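Local coordinates for haloperoxidase (Corallina officinalis, PDB 1QHB), which catalyses the bromination of organic substrates with hydrogen peroxide and bromide, using a bound vanadate as cofactor, at residues L41-S46 with S52-F57; R169-S174 with P179-F184. One frame throughout, in Å; residues are numbered along the deposited sequence.

In the fold
Along the chain the two contacts follow in series: contact 1 closes before contact 2 opens, and each joins two segments separated by only a few residues. Contact 1 folds the loop between helices 11-28 and 72-84 back on itself, whereas contact 2 lies in the connection from helix 153-167 to helix 182-192 and includes the start of the latter. Their centres are 38 Å apart and their nearest atoms about 17 Å, so they do not touch. Both lie well away from the centre of the chain. Contact 1 is buried and borders another subunit of the dodecamer; contact 2 lies at the surface, where no other chain meets its segments.

Contact 1: residues L41-S46 with S52-F57; sequences LLYRNS and SFIGSF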
# COMPACT_ATOMS: atom_id res chain seq x y z
N LEU A 41 12.71 -34.04 -30.04
CA LEU A 41 11.64 -34.55 -30.88
C LEU A 41 12.06 -34.63 -32.33
O LEU A 41 11.16 -34.99 -33.11
CB LEU A 41 10.40 -33.61 -30.85
CG LEU A 41 9.75 -33.48 -29.47
CD1 LEU A 41 8.69 -32.38 -29.50
CD2 LEU A 41 9.16 -34.82 -29.05
N LEU A 42 13.31 -34.28 -32.61
CA LEU A 42 13.79 -34.35 -33.99
C LEU A 42 13.82 -35.77 -34.53
O LEU A 42 13.29 -36.01 -35.63
CB LEU A 42 15.18 -33.68 -34.08
CG LEU A 42 15.87 -33.63 -35.46
CD1 LEU A 42 15.07 -32.86 -36.49
CD2 LEU A 42 17.28 -33.04 -35.38
N TYR A 43 14.47 -36.71 -33.88
CA TYR A 43 14.70 -38.05 -34.42
C TYR A 43 13.42 -38.87 -34.40
O TYR A 43 12.64 -38.91 -33.43
CB TYR A 43 15.86 -38.80 -33.72
CG TYR A 43 17.09 -37.90 -33.69
CD1 TYR A 43 17.67 -37.41 -34.86
CD2 TYR A 43 17.62 -37.49 -32.49
CE1 TYR A 43 18.77 -36.56 -34.82
CE2 TYR A 43 18.75 -36.66 -32.44
CZ TYR A 43 19.31 -36.22 -33.60
OH TYR A 43 20.41 -35.38 -33.55
N ARG A 44 13.08 -39.39 -35.61
CA ARG A 44 11.84 -40.15 -35.69
C ARG A 44 12.05 -41.63 -35.98
O ARG A 44 13.05 -42.02 -36.56
CB ARG A 44 10.95 -39.62 -36.81
CG ARG A 44 10.92 -38.08 -36.93
CD ARG A 44 10.36 -37.45 -35.65
NE ARG A 44 8.92 -37.71 -35.50
CZ ARG A 44 8.12 -36.94 -34.76
NH1 ARG A 44 8.60 -35.89 -34.06
NH2 ARG A 44 6.82 -37.16 -34.68
N ASN A 45 11.06 -42.42 -35.56
CA ASN A 45 10.99 -43.82 -35.86
C ASN A 45 10.45 -43.94 -37.31
O ASN A 45 9.33 -43.52 -37.60
CB ASN A 45 9.98 -44.47 -34.92
CG ASN A 45 9.84 -45.96 -35.16
OD1 ASN A 45 9.36 -46.38 -36.22
ND2 ASN A 45 10.25 -46.79 -34.21
N SER A 46 11.20 -44.60 -38.18
CA SER A 46 10.77 -44.78 -39.56
C SER A 46 9.42 -45.47 -39.72
O SER A 46 8.63 -45.04 -40.57
CB SER A 46 11.83 -45.60 -40.33
OG SER A 46 12.96 -44.80 -40.61
N SER A 52 11.63 -40.97 -31.69
CA SER A 52 12.28 -42.16 -31.14
C SER A 52 13.05 -41.87 -29.86
O SER A 52 13.41 -42.82 -29.12
CB SER A 52 13.26 -42.68 -32.20
OG SER A 52 14.23 -41.62 -32.45
N PHE A 53 13.38 -40.61 -29.61
CA PHE A 53 14.08 -40.16 -28.42
C PHE A 53 15.48 -40.73 -28.29
O PHE A 53 15.96 -40.75 -27.16
CB PHE A 53 13.25 -40.52 -27.18
CG PHE A 53 11.97 -39.72 -27.14
CD1 PHE A 53 11.99 -38.33 -27.11
CD2 PHE A 53 10.76 -40.38 -27.18
CE1 PHE A 53 10.81 -37.58 -27.14
CE2 PHE A 53 9.57 -39.65 -27.20
CZ PHE A 53 9.61 -38.25 -27.18
N ILE A 54 16.21 -41.04 -29.38
CA ILE A 54 17.54 -41.61 -29.29
C ILE A 54 18.60 -40.64 -28.80
O ILE A 54 19.73 -41.07 -28.47
CB ILE A 54 18.03 -42.19 -30.66
CG1 ILE A 54 18.12 -41.16 -31.75
CG2 ILE A 54 17.14 -43.37 -31.12
CD1 ILE A 54 18.69 -41.61 -33.07
N GLY A 55 18.32 -39.32 -28.83
CA GLY A 55 19.39 -38.37 -28.42
C GLY A 55 19.05 -37.87 -27.01
O GLY A 55 19.70 -36.93 -26.55
N SER A 56 18.10 -38.54 -26.35
CA SER A 56 17.64 -38.13 -25.05
C SER A 56 17.95 -39.11 -23.93
O SER A 56 18.06 -40.32 -24.15
CB SER A 56 16.08 -37.97 -25.05
OG SER A 56 15.75 -36.99 -26.05
N PHE A 57 17.98 -38.59 -22.69
CA PHE A 57 18.24 -39.51 -21.58
C PHE A 57 17.03 -40.41 -21.40
O PHE A 57 15.97 -39.88 -21.15
CB PHE A 57 18.39 -38.73 -20.28
CG PHE A 57 18.55 -39.53 -19.04
CD1 PHE A 57 19.75 -40.08 -18.67
CD2 PHE A 57 17.44 -39.69 -18.19
CE1 PHE A 57 19.85 -40.81 -17.50
CE2 PHE A 57 17.55 -40.38 -17.01
CZ PHE A 57 18.75 -40.96 -16.68
O HOH W 1 13.16 -38.23 -30.88
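Tyr43 and Ser52 close a buried loop-to-loop contact in the irregular connection between helices 11-28 and 72-84, which doubles back and enters a type I beta turn from Phe53 to Ser56. The carbonyl oxygen of Tyr43 is its polar centre. Ser52 N donates to Tyr43 O over 2.9 Å, nearly straight at 164° but from above the carbonyl plane. The hydroxyl of Ser52, placed between its own backbone N and carbonyl carbon (chi1 60°), adds a weak bond to the same oxygen. Water 1 is a third donor there and takes the N-H of Phe53 at 2.7 Å from Phe53 N, linking the carbonyl to the first residue of the turn.

Apolar groups pack around this polar junction. The side chains of Tyr43 and Ile54 cross at about a right angle, with Ile54 CG1 3.8 Å from Tyr43 CD2. Gly55 leaves room beside the ring, where a beta carbon would come too close to Tyr43 CE2. The phenol hydroxyl bonds to Glu39, and an alanine in place of Tyr43 would probably leave that carboxylate without this hydroxyl as a partner and open a gap beside Ile54. Leu41 and Phe53 lie side by side, and Phe53 continues onto Phe75 of helix 72-84. Arg44 turns to the subunit boundary, forming a salt bridge with Asp501 of the second subunit, while its NH1 donates in the guanidinium plane to Leu41 O at 2.9 Å, nearly in line with the C=O bond.

Contact 2: residues R169-S174 with P179-F184; sequences RDIEFS and PKNAAF
Ile171 packs against Asn181 and Phe184, one branched side chain serving two partners where the loop after helix 153-167 meets the start of helix 182-192. CG1 is anti to the carbonyl carbon (chi1 -73°) and the chain is extended beyond it, which carries CD1 outward to the Phe184 ring; the closest approach is 3.4 Å, from Ile171 CD1 to Phe184 CD2. The methyl also lies 3.8 Å from Phe184 CE2, so it rests beside the CD2-CE2 bond. Phe184 reaches it with CG anti to the backbone N (chi1 -179°), and the two side chains meet at a slant.

While CD1 alone goes to Phe184, CG2 and the CG1 methylene both meet the carboxamide of Asn181. Ile171 CG2 lies 3.9 Å from Asn181 ND2, and Ile171 CG1 is 4.0 Å from Asn181 OD1, so each arm of the amide meets one carbon of the isoleucine. These two side chains run past each other in opposite directions.

The amide's polar bonds complement this apolar contact. Asn181 ND2 donates to the backbone carbonyl of Glu175, in the intervening loop, and to water 2 at 2.9 Å from Asn181 ND2. The same water accepts the backbone N-H of Glu172, at 3.1 Å from Glu172 N, and thus joins the two segments. Phe176, from the intervening loop, also touches Ile171, while the backbone of Ile171 bonds to that of Ile323 at the start of helix 323-332.

Away from the vanadate and calcium sites, this is plain surface packing in the connection between helices 153-167 and 182-192, with the loop folded against Asn181, just before helix 182-192, and Phe184 in its first turn.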
# COMPACT_ATOMS: atom_id res chain seq x y z
N ARG A 169 42.96 -45.71 -19.62
CA ARG A 169 42.65 -45.60 -18.20
C ARG A 169 43.75 -46.04 -17.26
O ARG A 169 43.80 -45.59 -16.11
CB ARG A 169 41.39 -46.41 -17.82
CG ARG A 169 40.16 -45.61 -17.42
CD ARG A 169 38.82 -46.31 -17.40
NE ARG A 169 37.83 -45.34 -18.06
CZ ARG A 169 36.76 -45.82 -18.65
NH1 ARG A 169 36.54 -47.14 -18.69
NH2 ARG A 169 35.86 -45.02 -19.21
N ASP A 170 44.60 -47.00 -17.64
CA ASP A 170 45.60 -47.52 -16.71
C ASP A 170 46.96 -46.92 -16.96
O ASP A 170 47.94 -47.28 -16.34
CB ASP A 170 45.55 -49.05 -16.69
CG ASP A 170 44.21 -49.47 -16.09
OD1 ASP A 170 43.95 -49.14 -14.90
OD2 ASP A 170 43.42 -50.06 -16.82
N ILE A 171 47.05 -45.85 -17.70
CA ILE A 171 48.25 -45.06 -17.92
C ILE A 171 48.44 -44.13 -16.73
O ILE A 171 47.47 -43.51 -16.24
CB ILE A 171 48.07 -44.24 -19.21
CG1 ILE A 171 48.19 -45.21 -20.40
CG2 ILE A 171 49.12 -43.16 -19.35
CD1 ILE A 171 48.03 -44.59 -21.76
N GLU A 172 49.68 -43.96 -16.27
CA GLU A 172 50.01 -43.09 -15.19
C GLU A 172 50.18 -41.64 -15.60
O GLU A 172 50.91 -41.36 -16.54
CB GLU A 172 51.33 -43.51 -14.48
CG GLU A 172 51.19 -44.93 -13.96
CD GLU A 172 52.37 -45.42 -13.16
OE1 GLU A 172 53.26 -44.65 -12.74
OE2 GLU A 172 52.40 -46.63 -12.87
N PHE A 173 49.59 -40.72 -14.84
CA PHE A 173 49.77 -39.31 -15.15
C PHE A 173 51.23 -38.90 -15.28
O PHE A 173 51.64 -38.19 -16.20
CB PHE A 173 49.15 -38.46 -14.03
CG PHE A 173 47.64 -38.50 -14.08
CD1 PHE A 173 46.98 -37.88 -15.13
CD2 PHE A 173 46.92 -39.14 -13.10
CE1 PHE A 173 45.60 -37.91 -15.20
CE2 PHE A 173 45.53 -39.12 -13.15
CZ PHE A 173 44.88 -38.54 -14.19
N SER A 174 52.10 -39.37 -14.38
CA SER A 174 53.51 -39.03 -14.44
C SER A 174 54.24 -39.65 -15.62
O SER A 174 55.44 -39.38 -15.75
CB SER A 174 54.19 -39.47 -13.13
OG SER A 174 53.79 -38.64 -12.06
N PRO A 179 58.49 -42.98 -22.77
CA PRO A 179 58.64 -43.84 -23.93
C PRO A 179 57.78 -45.07 -23.86
O PRO A 179 57.26 -45.44 -24.91
CB PRO A 179 60.12 -44.21 -23.95
CG PRO A 179 60.77 -43.02 -23.33
CD PRO A 179 59.83 -42.59 -22.23
N LYS A 180 57.49 -45.63 -22.69
CA LYS A 180 56.61 -46.79 -22.66
C LYS A 180 55.18 -46.47 -23.11
O LYS A 180 54.50 -47.45 -23.47
CB LYS A 180 56.53 -47.45 -21.29
CG LYS A 180 55.88 -46.60 -20.22
CD LYS A 180 56.14 -47.12 -18.82
CE LYS A 180 55.07 -48.12 -18.39
NZ LYS A 180 54.98 -48.20 -16.91
N ASN A 181 54.73 -45.22 -23.09
CA ASN A 181 53.36 -44.91 -23.50
C ASN A 181 53.34 -44.18 -24.81
O ASN A 181 52.30 -43.80 -25.36
CB ASN A 181 52.68 -44.04 -22.41
CG ASN A 181 52.49 -44.85 -21.13
OD1 ASN A 181 52.05 -45.98 -21.29
ND2 ASN A 181 52.78 -44.40 -19.94
N ALA A 182 54.50 -43.96 -25.42
CA ALA A 182 54.54 -43.19 -26.68
C ALA A 182 53.62 -43.65 -27.78
O ALA A 182 53.04 -42.82 -28.49
CB ALA A 182 55.99 -43.14 -27.16
N ALA A 183 53.47 -44.93 -28.05
CA ALA A 183 52.65 -45.42 -29.14
C ALA A 183 51.20 -45.01 -28.88
O ALA A 183 50.62 -44.49 -29.85
CB ALA A 183 52.77 -46.94 -29.28
N PHE A 184 50.67 -45.24 -27.69
CA PHE A 184 49.33 -44.77 -27.36
C PHE A 184 49.22 -43.25 -27.35
O PHE A 184 48.35 -42.64 -27.97
CB PHE A 184 48.92 -45.33 -25.97
CG PHE A 184 47.53 -44.86 -25.64
CD1 PHE A 184 46.44 -45.57 -26.10
CD2 PHE A 184 47.34 -43.68 -24.92
CE1 PHE A 184 45.15 -45.13 -25.81
CE2 PHE A 184 46.05 -43.24 -24.66
CZ PHE A 184 44.96 -43.98 -25.11
O HOH W 2 51.90 -45.68 -17.50